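Local atomic coordinates of T cell receptor gamma chain (Monodelphis domestica, PDB entry 7L15), a protein that pairs with a T cell receptor mu chain to form the marsupial gamma mu T cell receptor, a cell-surface receptor that probably takes part in antigen recognition. Residues 190-194 against 195-199. Sequence-based numbering, arbitrary orientation.
Sequences LTVKE and DVLRK
Lys193 O, at the end of strand 183-193, accepts two weak hydrogen bonds from the helically wound residues that follow, from Val196 N at 2.9 Å and from Leu197 N at 3.2 Å, and Leu197 N is shared with Glu194 O, 2.9 Å away, to which its straighter bond runs.

This winding brings the side chains of Val196 and Leu197 back against Val192. Val192 and Val196 meet at about a right angle through their CB atoms, 3.9 Å apart. In the C1-set immunoglobulin domain, the segment links strand 183-193 to strand 201-206, the E-to-F connection of the sandwich.

With CG1 anti to the carbonyl carbon (chi1 -56°), Val192 sends CG2 between its own N and carbonyl carbon, and this methyl packs on Leu197 CD2 at 3.6 Å. The other methyl of Leu197, CD1, lies 4.1 Å from Glu194 CG, so the leucine fork spans the end of the strand and the residue that follows it. Leu197 also rests on Tyr145 of strand 142-152, on Pro132 in a loop and on Ile137 of helix 134-140, while Val196 touches Glu163 on strand 158-163. Arg198, whose CG passes 4.1 Å from Glu194 O, borders an N-acetylglucosamine of the chain's own glycan together with Lys199, the Arg198 side chain staying about 6 Å from the sugar.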
loop_
_atom_site.group_PDB
_atom_site.type_symbol
_atom_site.label_atom_id
_atom_site.label_comp_id
_atom_site.label_asym_id
_atom_site.label_seq_id
_atom_site.Cartn_x
_atom_site.Cartn_y
_atom_site.Cartn_z
ATOM N N LEU B 190 -5.549 -7.106 -14.683
ATOM C CA LEU B 190 -4.418 -6.670 -15.493
ATOM C C LEU B 190 -4.854 -6.609 -16.950
ATOM O O LEU B 190 -5.151 -7.640 -17.565
ATOM C CB LEU B 190 -3.231 -7.608 -15.309
ATOM C CG LEU B 190 -2.015 -7.402 -16.221
ATOM C CD1 LEU B 190 -1.211 -6.197 -15.771
ATOM C CD2 LEU B 190 -1.142 -8.653 -16.273
ATOM N N THR B 191 -4.900 -5.398 -17.489
ATOM C CA THR B 191 -5.223 -5.153 -18.884
ATOM C C THR B 191 -3.921 -4.969 -19.654
ATOM O O THR B 191 -3.105 -4.121 -19.289
ATOM C CB THR B 191 -6.110 -3.915 -18.991
ATOM O OG1 THR B 191 -7.281 -4.117 -18.181
ATOM C CG2 THR B 191 -6.498 -3.660 -20.431
ATOM N N VAL B 192 -3.720 -5.769 -20.707
ATOM C CA VAL B 192 -2.481 -5.743 -21.482
ATOM C C VAL B 192 -2.790 -5.694 -22.967
ATOM O O VAL B 192 -3.838 -6.173 -23.414
ATOM C CB VAL B 192 -1.585 -6.958 -21.187
ATOM C CG1 VAL B 192 -1.281 -7.044 -19.703
ATOM C CG2 VAL B 192 -2.234 -8.229 -21.694
ATOM N N LYS B 193 -1.847 -5.134 -23.738
ATOM C CA LYS B 193 -1.950 -5.092 -25.193
ATOM C C LYS B 193 -1.805 -6.487 -25.806
ATOM O O LYS B 193 -1.242 -7.408 -25.206
ATOM C CB LYS B 193 -0.881 -4.181 -25.789
ATOM C CG LYS B 193 -0.977 -2.737 -25.359
ATOM C CD LYS B 193 0.092 -1.899 -26.080
ATOM C CE LYS B 193 0.066 -0.453 -25.613
ATOM N NZ LYS B 193 -0.182 -0.403 -24.125
ATOM N N GLU B 194 -2.291 -6.610 -27.047
ATOM C CA GLU B 194 -2.421 -7.911 -27.708
ATOM C C GLU B 194 -1.089 -8.652 -27.791
ATOM O O GLU B 194 -1.049 -9.881 -27.646
ATOM C CB GLU B 194 -3.007 -7.718 -29.107
ATOM C CG GLU B 194 -4.209 -8.589 -29.415
ATOM C CD GLU B 194 -5.089 -8.000 -30.505
ATOM O OE1 GLU B 194 -4.848 -6.848 -30.919
ATOM O OE2 GLU B 194 -6.030 -8.687 -30.950
ATOM N N ASP B 195 0.008 -7.928 -28.045
ATOM C CA ASP B 195 1.315 -8.577 -28.087
ATOM C C ASP B 195 1.594 -9.311 -26.787
ATOM O O ASP B 195 2.071 -10.452 -26.796
ATOM C CB ASP B 195 2.419 -7.553 -28.348
ATOM C CG ASP B 195 1.980 -6.448 -29.270
ATOM O OD1 ASP B 195 1.075 -5.669 -28.880
ATOM O OD2 ASP B 195 2.554 -6.356 -30.374
ATOM N N VAL B 196 1.293 -8.670 -25.657
ATOM C CA VAL B 196 1.534 -9.293 -24.365
ATOM C C VAL B 196 0.553 -10.419 -24.073
ATOM O O VAL B 196 0.772 -11.193 -23.129
ATOM C CB VAL B 196 1.501 -8.213 -23.266
ATOM C CG1 VAL B 196 2.250 -8.688 -22.027
ATOM C CG2 VAL B 196 2.084 -6.899 -23.795
ATOM N N LEU B 197 -0.518 -10.546 -24.869
ATOM C CA LEU B 197 -1.481 -11.624 -24.666
ATOM C C LEU B 197 -0.896 -12.990 -24.999
ATOM O O LEU B 197 -1.429 -14.006 -24.544
ATOM C CB LEU B 197 -2.746 -11.376 -25.495
ATOM C CG LEU B 197 -3.698 -10.341 -24.891
ATOM C CD1 LEU B 197 -4.953 -10.215 -25.717
ATOM C CD2 LEU B 197 -4.052 -10.723 -23.464
ATOM N N ARG B 198 0.190 -13.035 -25.768
ATOM C CA ARG B 198 0.861 -14.290 -26.072
ATOM C C ARG B 198 1.937 -14.642 -25.051
ATOM O O ARG B 198 2.276 -15.824 -24.915
ATOM C CB ARG B 198 1.477 -14.223 -27.479
ATOM C CG ARG B 198 0.611 -13.479 -28.511
ATOM C CD ARG B 198 0.948 -13.856 -29.961
ATOM N NE ARG B 198 2.385 -13.898 -30.224
ATOM C CZ ARG B 198 3.080 -12.915 -30.789
ATOM N NH1 ARG B 198 2.472 -11.793 -31.162
ATOM N NH2 ARG B 198 4.387 -13.057 -30.983
ATOM N N LYS B 199 2.458 -13.656 -24.321
ATOM C CA LYS B 199 3.513 -13.901 -23.343
ATOM C C LYS B 199 2.960 -14.584 -22.093
ATOM O O LYS B 199 1.757 -14.571 -21.811
ATOM C CB LYS B 199 4.207 -12.594 -22.950
#